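Local coordinates for protein Non-reducing end alpha-L-arabinofuranosidase BoGH43B (Bacteroides ovatus, PDB 5JOZ) that removes terminal non-reducing alpha-L-arabinofuranoside residues from xyloglucan branches, converting S units to X units during xyloglucan degradation, at residues C68-G73 against A393-H398; G91-Y94 against G98-G101; L244-W249 against F297-S302. One frame throughout, in Å; residues are numbered along the deposited sequence.

Contacts 1 and 2 are neighbours, with centres about 18 Å apart. They touch where Cys68 CB lies 4.0 Å from Tyr94 O, and strand 74-83 pairs with strand 86-94. Contact 1 joins the catalytic propeller to the C-terminal beta-sandwich. The side chain of its Ser71 is about 11 Å from that of Asp16, the inferred proton acceptor. Contact 2 closes a hairpin within one propeller blade. The side chain of its Thr92 is about 6 Å from that of Asp126, inferred to tune the catalytic Glu's pKa, and about 9 Å from that of Glu176, the inferred proton donor. Contact 3 lies away from these sites, its centre about 39 and 36 Å from those of contacts 1 and 2.

Contact 1. Residues C68-G73 against A393-H398; sequences CNASTG and ADDKNH
Ala70 carries this contact with its single methyl group. Ala70 CB sits over the face of the Asp395 carboxylate, 3.5 Å from Asp395 OD2. It also packs on the methylene of Asp394, with 4.1 Å between Ala70 CB and Asp394 CB. Ser71 adds a looser touch, its CB 4.4 Å from Asp394 CB. No direct hydrogen bond crosses between the two segments. A water takes that role: it accepts from Ala70 N at 2.8 Å and donates to Asp395 OD2, also at 2.8 Å.

Asp395 is held in place by charge. Its OD1 forms a salt bridge with Arg392 and its OD2 another with Arg327, so the arginines probably keep the carboxylate ionised and limit its rotation. Asp394 turns its own carboxylate back onto its loop. With chi1 at 60°, CG sits between the backbone N and the carbonyl carbon, and Asp394 OD1 accepts from Lys396 N at 2.9 Å, forming an Asx turn. Ala393 N and Asp394 N both donate to Asn397 O, which marks a classic beta bulge at the tight link between strands 389-392 and 397-406. On the other side, Ser71 OG is hydrogen-bonded to Thr477.

The contact is an interdomain one: a loop of the GH43 five-bladed beta-propeller meets a strand-connecting turn of the C-terminal concanavalin A-like beta-sandwich.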
loop_
_atom_site.group_PDB
_atom_site.type_symbol
_atom_site.label_atom_id
_atom_site.label_comp_id
_atom_site.label_asym_id
_atom_site.label_seq_id
_atom_site.Cartn_x
_atom_site.Cartn_y
_atom_site.Cartn_z
ATOM N N CYS A 68 6.790 9.384 -12.674
ATOM C CA CYS A 68 5.393 9.189 -12.246
ATOM C C CYS A 68 5.020 10.178 -11.137
ATOM O O CYS A 68 5.859 10.560 -10.312
ATOM C CB CYS A 68 5.128 7.732 -11.803
ATOM S SG CYS A 68 5.495 7.346 -10.069
ATOM N N ASN A 69 3.762 10.598 -11.144
ATOM C CA ASN A 69 3.235 11.473 -10.103
ATOM C C ASN A 69 3.163 10.727 -8.785
ATOM O O ASN A 69 2.937 9.506 -8.752
ATOM C CB ASN A 69 1.835 12.015 -10.463
ATOM C CG ASN A 69 1.871 13.178 -11.462
ATOM O OD1 ASN A 69 2.906 13.808 -11.685
ATOM N ND2 ASN A 69 0.715 13.478 -12.050
ATOM N N ALA A 70 3.383 11.468 -7.701
ATOM C CA ALA A 70 3.185 10.940 -6.360
ATOM C C ALA A 70 1.694 10.759 -6.153
ATOM O O ALA A 70 0.905 11.640 -6.520
ATOM C CB ALA A 70 3.740 11.894 -5.320
ATOM N N SER A 71 1.310 9.591 -5.637
ATOM C CA SER A 71 -0.036 9.339 -5.130
ATOM C C SER A 71 -1.046 8.936 -6.208
ATOM O O SER A 71 -1.979 8.206 -5.899
ATOM C CB SER A 71 -0.568 10.541 -4.332
ATOM O OG SER A 71 -1.533 10.124 -3.391
ATOM N N THR A 72 -0.881 9.435 -7.439
ATOM C CA THR A 72 -1.731 9.075 -8.584
ATOM C C THR A 72 -0.972 8.396 -9.735
ATOM O O THR A 72 -1.578 8.056 -10.744
ATOM C CB THR A 72 -2.460 10.327 -9.129
ATOM O OG1 THR A 72 -1.501 11.356 -9.397
ATOM C CG2 THR A 72 -3.485 10.849 -8.122
ATOM N N GLY A 73 0.338 8.197 -9.592
ATOM C CA GLY A 73 1.137 7.446 -10.567
ATOM C C GLY A 73 1.622 6.122 -9.994
ATOM O O GLY A 73 1.473 5.850 -8.789
ATOM N N ALA A 393 3.190 12.445 3.180
ATOM C CA ALA A 393 1.928 12.107 2.524
ATOM C C ALA A 393 2.150 12.029 1.013
ATOM O O ALA A 393 1.806 11.035 0.371
ATOM C CB ALA A 393 0.874 13.133 2.872
ATOM N N ASP A 394 2.737 13.074 0.448
ATOM C CA ASP A 394 3.138 13.079 -0.967
ATOM C C ASP A 394 4.273 14.106 -1.162
ATOM O O ASP A 394 4.818 14.606 -0.179
ATOM C CB ASP A 394 1.913 13.311 -1.893
ATOM C CG ASP A 394 1.196 14.642 -1.631
ATOM O OD1 ASP A 394 1.873 15.656 -1.413
ATOM O OD2 ASP A 394 -0.056 14.681 -1.656
ATOM N N ASP A 395 4.617 14.417 -2.408
ATOM C CA ASP A 395 5.724 15.349 -2.709
ATOM C C ASP A 395 5.492 16.789 -2.241
ATOM O O ASP A 395 6.446 17.528 -2.057
ATOM C CB ASP A 395 6.036 15.355 -4.222
ATOM C CG ASP A 395 6.592 14.020 -4.725
ATOM O OD1 ASP A 395 7.006 13.188 -3.886
ATOM O OD2 ASP A 395 6.628 13.803 -5.964
ATOM N N LYS A 396 4.231 17.177 -2.081
ATOM C CA LYS A 396 3.844 18.530 -1.678
ATOM C C LYS A 396 3.408 18.624 -0.217
ATOM O O LYS A 396 3.143 19.721 0.258
ATOM C CB LYS A 396 2.691 19.033 -2.584
ATOM C CG LYS A 396 3.059 19.132 -4.065
ATOM C CD LYS A 396 1.870 19.442 -4.960
ATOM C CE LYS A 396 2.316 19.493 -6.419
ATOM N NZ LYS A 396 1.188 19.618 -7.391
ATOM N N ASN A 397 3.298 17.496 0.489
ATOM C CA ASN A 397 2.756 17.485 1.850
ATOM C C ASN A 397 3.526 16.507 2.734
ATOM O O ASN A 397 3.407 15.287 2.597
ATOM C CB ASN A 397 1.266 17.150 1.816
ATOM C CG ASN A 397 0.423 18.285 1.227
ATOM O OD1 ASN A 397 -0.012 19.201 1.936
ATOM N ND2 ASN A 397 0.177 18.217 -0.073
ATOM N N HIS A 398 4.326 17.059 3.635
ATOM C CA HIS A 398 5.233 16.267 4.456
ATOM C C HIS A 398 5.826 17.099 5.573
ATOM O O HIS A 398 6.093 18.291 5.381
ATOM C CB HIS A 398 6.386 15.706 3.605
ATOM C CG HIS A 398 7.152 16.752 2.849
ATOM N ND1 HIS A 398 8.285 17.354 3.354
ATOM C CD2 HIS A 398 6.948 17.305 1.629
ATOM C CE1 HIS A 398 8.749 18.230 2.482
ATOM N NE2 HIS A 398 7.961 18.214 1.422
HETATM O O HOH W 1 4.660 13.981 -7.983
#

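Contact 2. Residues G91-Y94 against G98-G101; sequences GTNY and GSQG
Ser99 OG donates to the backbone carbonyl of Asn93, with 2.7 Å between OG and Asn93 O. The hydroxyl approaches from above the carbonyl plane, 46° out of it. Ser99 OG also accepts from Gly101 N at 3.1 Å, forming an ST turn. One hydroxyl thus serves as both donor and acceptor. CG of Asn93 lies anti to the backbone N (chi1 179°), which brings the side-chain amide alongside Ser99: Asn93 OD1 is 3.3 Å from Ser99 CB. The amide is held by Pro64 O, which accepts from ND2, and more weakly by Gly96 N, which donates to OD1.

Asn93 N gives a nearly straight bond to Gly101 O, 3.2 Å long with an angle of 176° at the hydrogen. This bond closes the turn between strands 86-94 and 102-107, the middle pair of a four-stranded antiparallel propeller blade. An alanine in place of Ser99 would probably leave both Asn93 O and Gly101 N without this partner and allow the turn to shift.

Thr92 CG2 rests 3.8 Å from Gly101 C, while its OG1 bonds to Tyr124 O. The backbone angles of Gly101 would press a CB against the preceding carbonyl oxygen.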
loop_
_atom_site.group_PDB
_atom_site.type_symbol
_atom_site.label_atom_id
_atom_site.label_comp_id
_atom_site.label_asym_id
_atom_site.label_seq_id
_atom_site.Cartn_x
_atom_site.Cartn_y
_atom_site.Cartn_z
ATOM N N GLY A 91 -1.323 -6.190 -13.061
ATOM C CA GLY A 91 -1.700 -4.855 -12.601
ATOM C C GLY A 91 -1.519 -3.833 -13.690
ATOM O O GLY A 91 -1.284 -4.190 -14.852
ATOM N N THR A 92 -1.635 -2.563 -13.330
ATOM C CA THR A 92 -1.378 -1.459 -14.262
ATOM C C THR A 92 -0.370 -0.458 -13.678
ATOM O O THR A 92 -0.472 -0.082 -12.517
ATOM C CB THR A 92 -2.673 -0.703 -14.578
ATOM O OG1 THR A 92 -3.768 -1.618 -14.606
ATOM C CG2 THR A 92 -2.572 0.006 -15.923
ATOM N N ASN A 93 0.584 -0.029 -14.500
ATOM C CA ASN A 93 1.551 1.028 -14.162
ATOM C C ASN A 93 1.192 2.286 -14.970
ATOM O O ASN A 93 1.215 2.257 -16.200
ATOM C CB ASN A 93 2.961 0.520 -14.494
ATOM C CG ASN A 93 4.062 1.535 -14.201
ATOM O OD1 ASN A 93 3.979 2.715 -14.562
ATOM N ND2 ASN A 93 5.130 1.058 -13.572
ATOM N N TYR A 94 0.849 3.375 -14.288
ATOM C CA TYR A 94 0.570 4.661 -14.946
ATOM C C TYR A 94 1.654 5.673 -14.632
ATOM O O TYR A 94 1.866 6.004 -13.464
ATOM C CB TYR A 94 -0.771 5.251 -14.490
ATOM C CG TYR A 94 -2.005 4.492 -14.944
ATOM C CD1 TYR A 94 -2.550 4.688 -16.214
ATOM C CD2 TYR A 94 -2.645 3.596 -14.086
ATOM C CE1 TYR A 94 -3.685 3.997 -16.620
ATOM C CE2 TYR A 94 -3.780 2.904 -14.484
ATOM C CZ TYR A 94 -4.298 3.105 -15.749
ATOM O OH TYR A 94 -5.427 2.409 -16.128
ATOM N N GLY A 98 8.821 4.183 -19.570
ATOM C CA GLY A 98 8.962 2.804 -20.035
ATOM C C GLY A 98 7.777 1.898 -19.735
ATOM O O GLY A 98 7.843 0.704 -20.019
ATOM N N SER A 99 6.703 2.444 -19.160
ATOM C CA SER A 99 5.493 1.660 -18.893
ATOM C C SER A 99 4.626 1.606 -20.148
ATOM O O SER A 99 4.356 2.637 -20.773
ATOM C CB SER A 99 4.679 2.253 -17.730
ATOM O OG SER A 99 3.436 1.572 -17.561
ATOM N N GLN A 100 4.210 0.393 -20.501
ATOM C CA GLN A 100 3.213 0.139 -21.541
ATOM C C GLN A 100 1.826 -0.191 -20.940
ATOM O O GLN A 100 0.976 -0.733 -21.627
ATOM C CB GLN A 100 3.707 -1.004 -22.444
ATOM C CG GLN A 100 5.135 -0.824 -22.983
ATOM C CD GLN A 100 5.693 -2.048 -23.713
ATOM O OE1 GLN A 100 6.851 -2.423 -23.520
ATOM N NE2 GLN A 100 4.872 -2.679 -24.552
ATOM N N GLY A 101 1.596 0.138 -19.668
ATOM C CA GLY A 101 0.262 0.033 -19.055
ATOM C C GLY A 101 0.082 -1.274 -18.306
ATOM O O GLY A 101 0.761 -1.517 -17.308
#

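Contact 3. Residues L244-W249 against F297-S302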
loop_
_atom_site.group_PDB
_atom_site.type_symbol
_atom_site.label_atom_id
_atom_site.label_comp_id
_atom_site.label_asym_id
_atom_site.label_seq_id
_atom_site.Cartn_x
_atom_site.Cartn_y
_atom_site.Cartn_z
ATOM N N LEU A 244 -12.380 -21.643 1.210
ATOM C CA LEU A 244 -11.599 -22.561 2.045
ATOM C C LEU A 244 -11.907 -24.022 1.710
ATOM O O LEU A 244 -12.910 -24.325 1.070
ATOM C CB LEU A 244 -11.917 -22.325 3.522
ATOM C CG LEU A 244 -11.875 -20.890 4.020
ATOM C CD1 LEU A 244 -12.182 -20.812 5.510
ATOM C CD2 LEU A 244 -10.522 -20.293 3.737
ATOM N N LYS A 245 -11.060 -24.916 2.202
ATOM C CA LYS A 245 -11.240 -26.369 2.054
ATOM C C LYS A 245 -12.529 -26.923 2.676
ATOM O O LYS A 245 -13.039 -27.928 2.205
ATOM C CB LYS A 245 -10.049 -27.116 2.643
ATOM C CG LYS A 245 -8.752 -26.874 1.893
ATOM C CD LYS A 245 -7.604 -27.655 2.517
ATOM C CE LYS A 245 -6.476 -27.867 1.519
ATOM N NZ LYS A 245 -5.458 -28.820 2.039
ATOM N N ASP A 246 -13.051 -26.270 3.715
ATOM C CA ASP A 246 -14.371 -26.621 4.262
ATOM C C ASP A 246 -15.543 -26.082 3.426
ATOM O O ASP A 246 -16.688 -26.183 3.848
ATOM C CB ASP A 246 -14.509 -26.166 5.736
ATOM C CG ASP A 246 -14.914 -24.690 5.889
ATOM O OD1 ASP A 246 -14.590 -23.865 5.008
ATOM O OD2 ASP A 246 -15.563 -24.354 6.906
ATOM N N GLY A 247 -15.264 -25.476 2.275
ATOM C CA GLY A 247 -16.320 -24.955 1.410
ATOM C C GLY A 247 -16.825 -23.538 1.686
ATOM O O GLY A 247 -17.502 -22.968 0.833
ATOM N N SER A 248 -16.489 -22.961 2.841
ATOM C CA SER A 248 -16.947 -21.625 3.213
ATOM C C SER A 248 -16.163 -20.522 2.490
ATOM O O SER A 248 -15.050 -20.736 1.990
ATOM C CB SER A 248 -16.888 -21.420 4.740
ATOM O OG SER A 248 -15.546 -21.390 5.216
ATOM N N TRP A 249 -16.759 -19.339 2.462
ATOM C CA TRP A 249 -16.266 -18.214 1.670
ATOM C C TRP A 249 -15.954 -16.989 2.550
ATOM O O TRP A 249 -16.709 -16.646 3.486
ATOM C CB TRP A 249 -17.296 -17.845 0.602
ATOM C CG TRP A 249 -17.418 -18.849 -0.509
ATOM C CD1 TRP A 249 -18.130 -20.024 -0.488
ATOM C CD2 TRP A 249 -16.835 -18.758 -1.813
ATOM N NE1 TRP A 249 -18.018 -20.662 -1.702
ATOM C CE2 TRP A 249 -17.233 -19.905 -2.532
ATOM C CE3 TRP A 249 -16.006 -17.822 -2.441
ATOM C CZ2 TRP A 249 -16.814 -20.150 -3.844
ATOM C CZ3 TRP A 249 -15.595 -18.064 -3.744
ATOM C CH2 TRP A 249 -15.995 -19.224 -4.429
ATOM N N PHE A 297 -13.768 -16.386 14.107
ATOM C CA PHE A 297 -12.552 -16.754 13.393
ATOM C C PHE A 297 -12.907 -17.666 12.214
ATOM O O PHE A 297 -13.855 -18.448 12.312
ATOM C CB PHE A 297 -11.603 -17.478 14.363
ATOM C CG PHE A 297 -10.146 -17.342 14.027
ATOM C CD1 PHE A 297 -9.451 -16.178 14.358
ATOM C CD2 PHE A 297 -9.459 -18.383 13.416
ATOM C CE1 PHE A 297 -8.112 -16.045 14.058
ATOM C CE2 PHE A 297 -8.115 -18.259 13.112
ATOM C CZ PHE A 297 -7.439 -17.091 13.437
ATOM N N PRO A 298 -12.175 -17.561 11.086
ATOM C CA PRO A 298 -12.340 -18.541 10.002
ATOM C C PRO A 298 -12.180 -19.987 10.466
ATOM O O PRO A 298 -11.551 -20.229 11.488
ATOM C CB PRO A 298 -11.213 -18.173 9.040
ATOM C CG PRO A 298 -11.052 -16.715 9.213
ATOM C CD PRO A 298 -11.264 -16.476 10.686
ATOM N N ASN A 299 -12.728 -20.935 9.716
ATOM C CA ASN A 299 -12.546 -22.342 10.043
ATOM C C ASN A 299 -11.175 -22.837 9.564
ATOM O O ASN A 299 -11.063 -23.608 8.628
ATOM C CB ASN A 299 -13.682 -23.185 9.469
ATOM C CG ASN A 299 -13.764 -24.559 10.120
ATOM O OD1 ASN A 299 -13.088 -24.836 11.117
ATOM N ND2 ASN A 299 -14.582 -25.427 9.553
ATOM N N LEU A 300 -10.137 -22.373 10.253
ATOM C CA LEU A 300 -8.743 -22.621 9.920
ATOM C C LEU A 300 -7.991 -22.598 11.243
ATOM O O LEU A 300 -8.393 -21.857 12.152
ATOM C CB LEU A 300 -8.183 -21.501 9.030
ATOM C CG LEU A 300 -8.710 -21.333 7.606
ATOM C CD1 LEU A 300 -8.306 -19.984 7.028
ATOM C CD2 LEU A 300 -8.217 -22.469 6.721
ATOM N N PRO A 301 -6.898 -23.380 11.364
ATOM C CA PRO A 301 -6.136 -23.270 12.609
ATOM C C PRO A 301 -5.378 -21.934 12.721
ATOM O O PRO A 301 -4.733 -21.493 11.773
ATOM C CB PRO A 301 -5.172 -24.469 12.565
ATOM C CG PRO A 301 -5.611 -25.316 11.411
ATOM C CD PRO A 301 -6.349 -24.417 10.468
ATOM N N SER A 302 -5.498 -21.301 13.882
ATOM C CA SER A 302 -4.780 -20.082 14.192
ATOM C C SER A 302 -3.273 -20.306 14.013
ATOM O O SER A 302 -2.748 -21.329 14.451
ATOM C CB SER A 302 -5.098 -19.655 15.630
ATOM O OG SER A 302 -4.388 -18.495 15.996
HETATM O O HOH W 2 -14.731 -20.352 7.669
#
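Asp246 and Asn299 meet with their flat groups steeply turned, the carboxylate and amide planes 73° apart. Asn299 ND2 donates to Asp246 OD2 at 3.0 Å, with an angle of 160° at the hydrogen. The bond lies close to the amide plane of Asn299 but reaches the carboxylate from above its plane. Asn299 CB adds a contact to the same oxygen, 3.4 Å from Asp246 OD2.

The other carboxylate oxygen is engaged within its own turn. Asp246 CG stands between the backbone N and the carbonyl carbon (chi1 83°), which lets OD1 fold back over the chain. Ser248 OG donates to the syn lone pair of Asp246 OD1 at 2.7 Å, and Ser248 N comes to it from above the carboxylate plane, making an Asx turn. With both oxygens engaged, the carboxylate is probably restrained from rotating. Ser248 OG also accepts a hydrogen bond from a water that accepts from Asn299 N, so a second, indirect link runs to the backbone.

Beneath this polar layer Leu244 and Leu300 cross at a slant. Their closest methyls are Leu244 CD2 and Leu300 CD1, 4.0 Å apart. Leu244 CD1 lies at a similar range from Leu300 CG. Both leucines also pack on Phe26 of strand 25-29.

The segment 244-249 holds a type I beta turn, Leu244 to Gly247, whose Gly247 N bonds to Leu244 O. It joins strands 234-243 and 249-256 as a beta hairpin of the last propeller blade, packed on the inverse gamma turn at Asn299 in the linker to the C-terminal beta-sandwich.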